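Local coordinates for lactate dehydrogenase (Eimeria maxima, PDB 6CT6), which probably catalyses the NAD-dependent interconversion of pyruvate and lactate, and binds NADH together with the substrate analogue oxamate, at residues Thr76-Thr84 with Ala250-Leu258; Asn190-Ile198 with Glu298-Lys306. All blocks are in the same frame, centred on the assembly; numbering follows the deposited sequence.

Contact 1: residues Thr76-Thr84 with Ala250-Leu258; sequences TNADVVIIT and AILMAESYL. With NAI (1,4-dihydronicotinamide adenine dinucleotide), chain D.
Val80 sets CG1 opposite its backbone N across the CA-CB bond (chi1 176°), which brings that methyl onto Ala254 of the helix. The strand belongs to the Rossmann-type nucleotide-binding fold. Val80 CG2 stands beside the backbone N and meets Tyr257 and Leu258 instead. In Ile82, chi1 of -48° sets CG1 beside the backbone N, and an extended chi2 carries CD1 on toward the helix.

Strand 80-83 is a central parallel strand, and helix 244-259 of the C-terminal part packs against it almost antiparallel, at 165°. The axes are 9.9 Å apart at closest approach. Ala250 and Ala254 face the strand, each with a single methyl group.

Val80 CG1 rests on Ala254 CB at 4.0 Å. Ile82 CD1 touches the same methyl at 4.1 Å, so Ala254 is shared by both strand residues. Ile82 CD1 also meets Ile251 CD1 at 4.0 Å, the two side chains crossing at about a right angle. Ile82 CG2 reaches Ala250 CB. Met24 of helix 19-31 touches Ile82, Ala250 and Ile251, adding a third element to this apolar layer.

At the other end, Val80 CG2 packs against Leu258 CD2 and the Tyr257 ring. Val80 and Tyr257 run past each other in opposite directions. The ring also stacks with Phe126. Asp79 OD2 accepts from Lys11 N of the neighbouring strand 11-15.

Thr84, just after the strand, belongs to the NADH pocket; its O lies 3.3 Å from C5D of the cofactor. No direct hydrogen bond joins the segments. One water bridges them, donating to Asp79 O at 2.7 Å and lying 2.7 Å from Tyr257 OH.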
loop_
_atom_site.group_PDB
_atom_site.type_symbol
_atom_site.label_atom_id
_atom_site.label_comp_id
_atom_site.label_asym_id
_atom_site.label_seq_id
_atom_site.Cartn_x
_atom_site.Cartn_y
_atom_site.Cartn_z
ATOM N N THR B 76 21.420 -4.035 -11.830
ATOM C CA THR B 76 22.404 -5.106 -11.871
ATOM C C THR B 76 21.984 -6.233 -10.937
ATOM O O THR B 76 21.726 -6.011 -9.750
ATOM C CB THR B 76 23.787 -4.577 -11.483
ATOM O OG1 THR B 76 24.170 -3.528 -12.381
ATOM C CG2 THR B 76 24.829 -5.692 -11.546
ATOM N N ASN B 77 21.905 -7.443 -11.490
ATOM C CA ASN B 77 21.613 -8.672 -10.757
ATOM C C ASN B 77 20.146 -8.799 -10.368
ATOM O O ASN B 77 19.819 -9.581 -9.468
ATOM C CB ASN B 77 22.483 -8.803 -9.501
ATOM C CG ASN B 77 23.951 -8.961 -9.826
ATOM O OD1 ASN B 77 24.312 -9.476 -10.884
ATOM N ND2 ASN B 77 24.809 -8.518 -8.914
ATOM N N ALA B 78 19.246 -8.064 -11.016
ATOM C CA ALA B 78 17.826 -8.233 -10.752
ATOM C C ALA B 78 17.348 -9.580 -11.278
ATOM O O ALA B 78 17.694 -9.993 -12.389
ATOM C CB ALA B 78 17.020 -7.108 -11.400
ATOM N N ASP B 79 16.548 -10.268 -10.467
ATOM C CA ASP B 79 15.895 -11.492 -10.913
ATOM C C ASP B 79 14.559 -11.214 -11.587
ATOM O O ASP B 79 14.165 -11.949 -12.498
ATOM C CB ASP B 79 15.684 -12.442 -9.730
ATOM C CG ASP B 79 16.989 -12.852 -9.070
ATOM O OD1 ASP B 79 17.860 -13.409 -9.769
ATOM O OD2 ASP B 79 17.149 -12.604 -7.855
ATOM N N VAL B 80 13.857 -10.170 -11.157
ATOM C CA VAL B 80 12.587 -9.769 -11.751
ATOM C C VAL B 80 12.587 -8.253 -11.893
ATOM O O VAL B 80 13.093 -7.537 -11.022
ATOM C CB VAL B 80 11.387 -10.242 -10.902
ATOM C CG1 VAL B 80 10.074 -9.727 -11.479
ATOM C CG2 VAL B 80 11.361 -11.761 -10.807
ATOM N N VAL B 81 12.020 -7.765 -12.995
ATOM C CA VAL B 81 11.832 -6.337 -13.234
ATOM C C VAL B 81 10.349 -6.111 -13.499
ATOM O O VAL B 81 9.767 -6.761 -14.377
ATOM C CB VAL B 81 12.680 -5.831 -14.415
ATOM C CG1 VAL B 81 12.461 -4.337 -14.636
ATOM C CG2 VAL B 81 14.164 -6.114 -14.191
ATOM N N ILE B 82 9.738 -5.202 -12.740
ATOM C CA ILE B 82 8.341 -4.818 -12.940
ATOM C C ILE B 82 8.315 -3.336 -13.298
ATOM O O ILE B 82 8.790 -2.495 -12.524
ATOM C CB ILE B 82 7.474 -5.104 -11.703
ATOM C CG1 ILE B 82 7.724 -6.526 -11.179
ATOM C CG2 ILE B 82 6.005 -4.947 -12.062
ATOM C CD1 ILE B 82 6.966 -6.869 -9.898
ATOM N N ILE B 83 7.745 -3.016 -14.461
ATOM C CA ILE B 83 7.853 -1.691 -15.070
ATOM C C ILE B 83 6.534 -0.949 -14.901
ATOM O O ILE B 83 5.490 -1.401 -15.388
ATOM C CB ILE B 83 8.222 -1.777 -16.559
ATOM C CG1 ILE B 83 9.570 -2.467 -16.751
ATOM C CG2 ILE B 83 8.267 -0.379 -17.186
ATOM C CD1 ILE B 83 9.802 -2.959 -18.170
ATOM N N THR B 84 6.589 0.204 -14.235
ATOM C CA THR B 84 5.486 1.155 -14.227
ATOM C C THR B 84 5.926 2.535 -14.709
ATOM O O THR B 84 5.185 3.509 -14.536
ATOM C CB THR B 84 4.874 1.252 -12.826
ATOM O OG1 THR B 84 5.867 1.670 -11.884
ATOM C CG2 THR B 84 4.280 -0.086 -12.389
ATOM N N ALA B 250 0.452 -7.874 -10.247
ATOM C CA ALA B 250 1.806 -8.003 -10.775
ATOM C C ALA B 250 2.696 -8.795 -9.828
ATOM O O ALA B 250 3.513 -9.614 -10.269
ATOM C CB ALA B 250 2.404 -6.621 -11.028
ATOM N N ILE B 251 2.555 -8.564 -8.521
ATOM C CA ILE B 251 3.440 -9.213 -7.557
ATOM C C ILE B 251 3.162 -10.712 -7.496
ATOM O O ILE B 251 4.085 -11.520 -7.343
ATOM C CB ILE B 251 3.302 -8.539 -6.179
ATOM C CG1 ILE B 251 4.099 -7.223 -6.147
ATOM C CG2 ILE B 251 3.760 -9.463 -5.052
ATOM C CD1 ILE B 251 5.619 -7.391 -6.166
ATOM N N LEU B 252 1.896 -11.113 -7.618
ATOM C CA LEU B 252 1.587 -12.540 -7.628
ATOM C C LEU B 252 2.203 -13.222 -8.841
ATOM O O LEU B 252 2.680 -14.359 -8.743
ATOM C CB LEU B 252 0.072 -12.765 -7.589
ATOM C CG LEU B 252 -0.639 -12.381 -6.286
ATOM C CD1 LEU B 252 -2.118 -12.747 -6.340
ATOM C CD2 LEU B 252 0.026 -13.034 -5.075
ATOM N N MET B 253 2.222 -12.539 -9.989
ATOM C CA MET B 253 2.886 -13.089 -11.167
ATOM C C MET B 253 4.378 -13.256 -10.913
ATOM O O MET B 253 4.962 -14.301 -11.223
ATOM C CB MET B 253 2.644 -12.185 -12.376
ATOM C CG MET B 253 1.185 -12.095 -12.809
ATOM S SD MET B 253 0.858 -10.714 -13.937
ATOM C CE MET B 253 1.895 -11.154 -15.330
ATOM N N ALA B 254 5.011 -12.233 -10.330
ATOM C CA ALA B 254 6.434 -12.316 -10.012
ATOM C C ALA B 254 6.707 -13.433 -9.014
ATOM O O ALA B 254 7.729 -14.123 -9.108
ATOM C CB ALA B 254 6.920 -10.980 -9.457
ATOM N N GLU B 255 5.812 -13.612 -8.042
ATOM C CA GLU B 255 5.987 -14.674 -7.056
ATOM C C GLU B 255 5.917 -16.043 -7.715
ATOM O O GLU B 255 6.664 -16.957 -7.350
ATOM C CB GLU B 255 4.923 -14.546 -5.967
ATOM C CG GLU B 255 5.037 -15.565 -4.852
ATOM C CD GLU B 255 3.889 -15.471 -3.869
ATOM O OE1 GLU B 255 2.721 -15.488 -4.316
ATOM O OE2 GLU B 255 4.153 -15.370 -2.656
ATOM N N SER B 256 5.019 -16.200 -8.687
ATOM C CA SER B 256 4.902 -17.467 -9.397
ATOM C C SER B 256 6.194 -17.803 -10.131
ATOM O O SER B 256 6.612 -18.966 -10.166
ATOM C CB SER B 256 3.719 -17.407 -10.367
ATOM O OG SER B 256 3.342 -18.703 -10.803
ATOM N N TYR B 257 6.849 -16.797 -10.713
ATOM C CA TYR B 257 8.144 -17.022 -11.348
ATOM C C TYR B 257 9.212 -17.367 -10.318
ATOM O O TYR B 257 9.988 -18.313 -10.503
ATOM C CB TYR B 257 8.570 -15.786 -12.142
ATOM C CG TYR B 257 9.998 -15.882 -12.632
ATOM C CD1 TYR B 257 10.311 -16.609 -13.771
ATOM C CD2 TYR B 257 11.034 -15.273 -11.940
ATOM C CE1 TYR B 257 11.612 -16.717 -14.216
ATOM C CE2 TYR B 257 12.341 -15.375 -12.377
ATOM C CZ TYR B 257 12.622 -16.100 -13.517
ATOM O OH TYR B 257 13.917 -16.207 -13.961
ATOM N N LEU B 258 9.272 -16.601 -9.225
ATOM C CA LEU B 258 10.358 -16.753 -8.262
ATOM C C LEU B 258 10.287 -18.079 -7.515
ATOM O O LEU B 258 11.326 -18.633 -7.140
ATOM C CB LEU B 258 10.331 -15.599 -7.260
ATOM C CG LEU B 258 10.753 -14.221 -7.777
ATOM C CD1 LEU B 258 10.453 -13.153 -6.733
ATOM C CD2 LEU B 258 12.227 -14.224 -8.139
HETATM P PA NAI D . 2.693 7.125 -11.476
HETATM O O1A NAI D . 2.768 8.410 -12.272
HETATM O O2A NAI D . 2.260 7.168 -10.029
HETATM O O5B NAI D . 4.146 6.441 -11.541
HETATM C C5B NAI D . 4.908 6.455 -12.745
HETATM C C4B NAI D . 6.357 6.712 -12.371
HETATM O O4B NAI D . 7.242 6.427 -13.457
HETATM C C3B NAI D . 6.599 8.168 -11.985
HETATM O O3B NAI D . 7.042 8.232 -10.628
HETATM C C2B NAI D . 7.672 8.652 -12.942
HETATM O O2B NAI D . 8.599 9.551 -12.332
HETATM C C1B NAI D . 8.327 7.338 -13.322
HETATM N N9A NAI D . 9.167 7.376 -14.539
HETATM C C8A NAI D . 9.066 8.160 -15.632
HETATM N N7A NAI D . 10.060 7.860 -16.514
HETATM C C5A NAI D . 10.806 6.878 -15.974
HETATM C C6A NAI D . 11.995 6.088 -16.349
HETATM N N6A NAI D . 12.623 6.289 -17.526
HETATM N N1A NAI D . 12.438 5.153 -15.477
HETATM C C2A NAI D . 11.831 4.928 -14.296
HETATM N N3A NAI D . 10.749 5.611 -13.895
HETATM C C4A NAI D . 10.209 6.572 -14.675
HETATM O O3 NAI D . 1.754 6.087 -12.285
HETATM P PN NAI D . 1.123 4.725 -11.683
HETATM O O1N NAI D . -0.202 5.053 -11.036
HETATM O O2N NAI D . 2.187 3.994 -10.899
HETATM O O5D NAI D . 0.816 3.916 -13.041
HETATM C C5D NAI D . 1.902 3.521 -13.873
HETATM C C4D NAI D . 1.423 2.924 -15.188
HETATM O O4D NAI D . 0.620 1.757 -14.966
HETATM C C3D NAI D . 0.563 3.908 -15.965
HETATM O O3D NAI D . 0.950 3.873 -17.340
HETATM C C2D NAI D . -0.843 3.383 -15.789
HETATM O O2D NAI D . -1.721 3.754 -16.852
HETATM C C1D NAI D . -0.570 1.889 -15.749
HETATM N N1N NAI D . -1.650 1.037 -15.234
HETATM C C2N NAI D . -1.748 -0.160 -15.814
HETATM C C3N NAI D . -2.695 -1.089 -15.444
HETATM C C7N NAI D . -2.709 -2.396 -16.180
HETATM O O7N NAI D . -1.751 -2.692 -16.878
HETATM N N7N NAI D . -3.761 -3.198 -16.078
HETATM C C4N NAI D . -3.680 -0.799 -14.342
HETATM C C5N NAI D . -3.478 0.536 -13.784
HETATM C C6N NAI D . -2.474 1.391 -14.240
HETATM O O HOH W 1 15.566 -14.191 -13.212
#

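Contact 2: residues Asn190-Ile198 with Glu298-Lys306; sequences NMLPLMRYI and ELDLNQEEK. With GLC (alpha-D-glucopyranose), chain E.
Arg196 grips the carboxylate of Glu305 side-on in a two-pronged salt bridge. This ties residues 190-198 to the capping box at the start of helix 303-328 in the C-terminal domain. NE donates to OE2 at 2.7 Å, and NH2 donates to OE1 at 3.0 Å on its syn lone pair. The guanidinium and carboxylate planes are 16° apart, nearly coplanar. NH2 also donates to Asp300 O, from above the carbonyl plane. A bend at chi3 (74°) turns the otherwise extended arginine chain onto the acid. A water donates to Glu305 OE2 and accepts from Arg196 N at 2.8 Å.

Leucines and Tyr197 form the apolar side. Leu194 and Leu299 reach tip to tip, with their CD1 methyls only 3.4 Å apart, which is tight. Leu301 CD2 touches both Leu194 CD2 and Tyr197 CE2. Tyr197 OH makes a weak bond to Asp300 O.

The second shell fixes Glu305. In the capping box, Glu305 N donates to Asn302 OD1 at 2.7 Å, almost in line with the side-chain carbonyl (C=O...N angle 173°). Asn302 N returns a bond to Glu305 OE1 from above the carboxylate plane. OE1 thus has two donors, which would probably favour the charged carboxylate.

Further out, Met195 and Glu304 belong to the glucose site. Glu304 OE2 accepts from both O1 and O2 of the sugar, at 3.0 Å each.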
loop_
_atom_site.group_PDB
_atom_site.type_symbol
_atom_site.label_atom_id
_atom_site.label_comp_id
_atom_site.label_asym_id
_atom_site.label_seq_id
_atom_site.Cartn_x
_atom_site.Cartn_y
_atom_site.Cartn_z
ATOM N N ASN B 190 -11.994 -2.856 -25.800
ATOM C CA ASN B 190 -12.389 -4.101 -26.441
ATOM C C ASN B 190 -12.027 -5.335 -25.617
ATOM O O ASN B 190 -12.032 -6.447 -26.160
ATOM C CB ASN B 190 -11.757 -4.203 -27.832
ATOM C CG ASN B 190 -12.390 -3.253 -28.838
ATOM O OD1 ASN B 190 -13.494 -3.495 -29.324
ATOM N ND2 ASN B 190 -11.690 -2.172 -29.152
ATOM N N MET B 191 -11.719 -5.175 -24.328
ATOM C CA MET B 191 -11.429 -6.338 -23.500
ATOM C C MET B 191 -12.647 -7.255 -23.457
ATOM O O MET B 191 -13.796 -6.804 -23.499
ATOM C CB MET B 191 -11.017 -5.919 -22.085
ATOM C CG MET B 191 -12.147 -5.414 -21.196
ATOM S SD MET B 191 -11.606 -5.048 -19.506
ATOM C CE MET B 191 -10.492 -3.672 -19.775
ATOM N N LEU B 192 -12.384 -8.560 -23.374
ATOM C CA LEU B 192 -13.408 -9.587 -23.561
ATOM C C LEU B 192 -13.592 -10.405 -22.291
ATOM O O LEU B 192 -12.892 -11.409 -22.084
ATOM C CB LEU B 192 -13.031 -10.494 -24.730
ATOM C CG LEU B 192 -13.946 -11.684 -25.016
ATOM C CD1 LEU B 192 -15.396 -11.246 -25.148
ATOM C CD2 LEU B 192 -13.479 -12.385 -26.279
ATOM N N PRO B 193 -14.518 -10.021 -21.412
ATOM C CA PRO B 193 -14.914 -10.926 -20.322
ATOM C C PRO B 193 -15.592 -12.164 -20.888
ATOM O O PRO B 193 -16.599 -12.072 -21.596
ATOM C CB PRO B 193 -15.876 -10.077 -19.482
ATOM C CG PRO B 193 -15.612 -8.665 -19.882
ATOM C CD PRO B 193 -15.174 -8.709 -21.305
ATOM N N LEU B 194 -15.027 -13.331 -20.577
ATOM C CA LEU B 194 -15.501 -14.601 -21.131
ATOM C C LEU B 194 -16.594 -15.162 -20.229
ATOM O O LEU B 194 -16.382 -16.066 -19.418
ATOM C CB LEU B 194 -14.342 -15.577 -21.288
ATOM C CG LEU B 194 -13.334 -15.255 -22.390
ATOM C CD1 LEU B 194 -12.148 -16.207 -22.320
ATOM C CD2 LEU B 194 -13.987 -15.327 -23.762
ATOM N N MET B 195 -17.803 -14.618 -20.401
ATOM C CA MET B 195 -18.913 -14.988 -19.531
ATOM C C MET B 195 -19.242 -16.471 -19.635
ATOM O O MET B 195 -19.754 -17.059 -18.674
ATOM C CB MET B 195 -20.143 -14.145 -19.870
ATOM C CG MET B 195 -19.880 -12.645 -19.900
ATOM S SD MET B 195 -19.050 -12.033 -18.413
ATOM C CE MET B 195 -20.417 -11.951 -17.262
ATOM N N ARG B 196 -18.950 -17.095 -20.779
ATOM C CA ARG B 196 -19.265 -18.509 -20.954
ATOM C C ARG B 196 -18.361 -19.399 -20.110
ATOM O O ARG B 196 -18.754 -20.516 -19.752
ATOM C CB ARG B 196 -19.150 -18.891 -22.432
ATOM C CG ARG B 196 -19.371 -20.371 -22.721
ATOM C CD ARG B 196 -19.528 -20.635 -24.215
ATOM N NE ARG B 196 -18.268 -20.539 -24.950
ATOM C CZ ARG B 196 -17.431 -21.552 -25.162
ATOM N NH1 ARG B 196 -17.699 -22.759 -24.689
ATOM N NH2 ARG B 196 -16.313 -21.354 -25.852
ATOM N N TYR B 197 -17.159 -18.927 -19.779
ATOM C CA TYR B 197 -16.170 -19.721 -19.063
ATOM C C TYR B 197 -16.180 -19.480 -17.555
ATOM O O TYR B 197 -15.340 -20.047 -16.848
ATOM C CB TYR B 197 -14.768 -19.437 -19.610
ATOM C CG TYR B 197 -14.407 -20.168 -20.889
ATOM C CD1 TYR B 197 -13.899 -21.461 -20.853
ATOM C CD2 TYR B 197 -14.538 -19.552 -22.128
ATOM C CE1 TYR B 197 -13.551 -22.129 -22.015
ATOM C CE2 TYR B 197 -14.190 -20.214 -23.298
ATOM C CZ TYR B 197 -13.696 -21.502 -23.233
ATOM O OH TYR B 197 -13.348 -22.169 -24.386
ATOM N N ILE B 198 -17.099 -18.659 -17.043
ATOM C CA ILE B 198 -17.178 -18.451 -15.600
ATOM C C ILE B 198 -17.630 -19.746 -14.947
ATOM O O ILE B 198 -18.631 -20.347 -15.360
ATOM C CB ILE B 198 -18.145 -17.306 -15.256
ATOM C CG1 ILE B 198 -17.664 -15.975 -15.848
ATOM C CG2 ILE B 198 -18.310 -17.185 -13.733
ATOM C CD1 ILE B 198 -18.698 -14.861 -15.736
ATOM N N GLU B 298 -4.658 -22.314 -25.209
ATOM C CA GLU B 298 -5.451 -21.873 -26.351
ATOM C C GLU B 298 -6.892 -22.328 -26.142
ATOM O O GLU B 298 -7.216 -23.506 -26.321
ATOM C CB GLU B 298 -4.864 -22.413 -27.650
ATOM C CG GLU B 298 -5.463 -21.779 -28.889
ATOM C CD GLU B 298 -4.500 -21.755 -30.061
ATOM O OE1 GLU B 298 -3.460 -22.444 -30.000
ATOM O OE2 GLU B 298 -4.784 -21.038 -31.045
ATOM N N LEU B 299 -7.752 -21.384 -25.769
ATOM C CA LEU B 299 -9.146 -21.687 -25.489
ATOM C C LEU B 299 -9.881 -22.096 -26.763
ATOM O O LEU B 299 -9.562 -21.643 -27.866
ATOM C CB LEU B 299 -9.834 -20.470 -24.867
ATOM C CG LEU B 299 -9.254 -19.942 -23.551
ATOM C CD1 LEU B 299 -9.898 -18.613 -23.177
ATOM C CD2 LEU B 299 -9.445 -20.949 -22.435
ATOM N N ASP B 300 -10.881 -22.961 -26.599
ATOM C CA ASP B 300 -11.719 -23.395 -27.718
ATOM C C ASP B 300 -12.897 -22.430 -27.863
ATOM O O ASP B 300 -14.062 -22.759 -27.627
ATOM C CB ASP B 300 -12.180 -24.832 -27.509
ATOM C CG ASP B 300 -12.910 -25.392 -28.715
ATOM O OD1 ASP B 300 -12.736 -24.846 -29.825
ATOM O OD2 ASP B 300 -13.654 -26.383 -28.555
ATOM N N LEU B 301 -12.560 -21.203 -28.259
ATOM C CA LEU B 301 -13.560 -20.157 -28.414
ATOM C C LEU B 301 -14.537 -20.500 -29.533
ATOM O O LEU B 301 -14.174 -21.093 -30.553
ATOM C CB LEU B 301 -12.890 -18.812 -28.714
ATOM C CG LEU B 301 -11.930 -18.241 -27.664
ATOM C CD1 LEU B 301 -11.277 -16.957 -28.162
ATOM C CD2 LEU B 301 -12.664 -17.985 -26.359
ATOM N N ASN B 302 -15.793 -20.110 -29.334
ATOM C CA ASN B 302 -16.812 -20.264 -30.357
ATOM C C ASN B 302 -16.749 -19.083 -31.327
ATOM O O ASN B 302 -15.932 -18.167 -31.187
ATOM C CB ASN B 302 -18.191 -20.404 -29.711
ATOM C CG ASN B 302 -18.633 -19.147 -28.976
ATOM O OD1 ASN B 302 -18.131 -18.052 -29.230
ATOM N ND2 ASN B 302 -19.587 -19.302 -28.061
ATOM N N GLN B 303 -17.636 -19.094 -32.323
ATOM C CA GLN B 303 -17.554 -18.109 -33.398
ATOM C C GLN B 303 -17.820 -16.699 -32.881
ATOM O O GLN B 303 -17.090 -15.759 -33.216
ATOM C CB GLN B 303 -18.530 -18.479 -34.514
ATOM C CG GLN B 303 -18.399 -19.922 -34.981
ATOM C CD GLN B 303 -16.960 -20.322 -35.236
ATOM O OE1 GLN B 303 -16.247 -19.669 -35.998
ATOM N NE2 GLN B 303 -16.520 -21.393 -34.584
ATOM N N GLU B 304 -18.863 -16.527 -32.065
ATOM C CA GLU B 304 -19.143 -15.204 -31.510
ATOM C C GLU B 304 -17.947 -14.670 -30.733
ATOM O O GLU B 304 -17.588 -13.493 -30.858
ATOM C CB GLU B 304 -20.377 -15.250 -30.606
ATOM C CG GLU B 304 -20.556 -13.989 -29.759
ATOM C CD GLU B 304 -21.824 -14.002 -28.930
ATOM O OE1 GLU B 304 -22.761 -14.751 -29.278
ATOM O OE2 GLU B 304 -21.879 -13.263 -27.924
ATOM N N GLU B 305 -17.324 -15.520 -29.915
ATOM C CA GLU B 305 -16.198 -15.074 -29.104
ATOM C C GLU B 305 -14.998 -14.719 -29.975
ATOM O O GLU B 305 -14.305 -13.728 -29.711
ATOM C CB GLU B 305 -15.846 -16.156 -28.085
ATOM C CG GLU B 305 -16.930 -16.345 -27.025
ATOM C CD GLU B 305 -16.858 -17.690 -26.324
ATOM O OE1 GLU B 305 -15.997 -18.518 -26.689
ATOM O OE2 GLU B 305 -17.676 -17.920 -25.408
ATOM N N LYS B 306 -14.741 -15.508 -31.022
ATOM C CA LYS B 306 -13.694 -15.154 -31.977
ATOM C C LYS B 306 -13.962 -13.790 -32.602
ATOM O O LYS B 306 -13.033 -13.000 -32.808
ATOM C CB LYS B 306 -13.592 -16.220 -33.064
ATOM C CG LYS B 306 -12.920 -17.508 -32.629
ATOM C CD LYS B 306 -13.142 -18.597 -33.662
ATOM C CE LYS B 306 -12.420 -19.878 -33.294
ATOM N NZ LYS B 306 -13.187 -21.078 -33.718
HETATM C C1 GLC E . -21.428 -10.628 -24.829
HETATM C C2 GLC E . -21.054 -12.020 -24.209
HETATM C C3 GLC E . -22.284 -12.666 -23.537
HETATM C C4 GLC E . -22.797 -11.652 -22.550
HETATM C C5 GLC E . -23.404 -10.548 -23.391
HETATM C C6 GLC E . -24.103 -9.614 -22.386
HETATM O O1 GLC E . -21.933 -10.818 -26.121
HETATM O O2 GLC E . -20.588 -12.892 -25.204
HETATM O O3 GLC E . -21.883 -13.804 -22.827
HETATM O O4 GLC E . -23.824 -12.230 -21.786
HETATM O O5 GLC E . -22.355 -9.847 -24.035
HETATM O O6 GLC E . -23.168 -9.271 -21.400
HETATM O O HOH W 2 -17.653 -16.248 -23.072
#

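Overall arrangement
The two contacts lie on opposite sides of the chain's centre. Their centres are 29 Å apart, and their nearest atoms are about 15 Å apart. Along the chain the segments alternate: 76-84, 190-198, 250-258, then 298-306. Contact 1 joins the NAD-binding part to helix 244-259 of the C-terminal part, against the large mixed sheet. Contact 2 stays within the C-terminal part and ties the small antiparallel sheet region to the start of helix 303-328. Contact 1 is buried and borders the NADH pocket through Thr84. Contact 2 is partly buried and borders the glucose site. One therefore joins the two parts, while the other holds the start of the last helix against the rest of the C-terminal part.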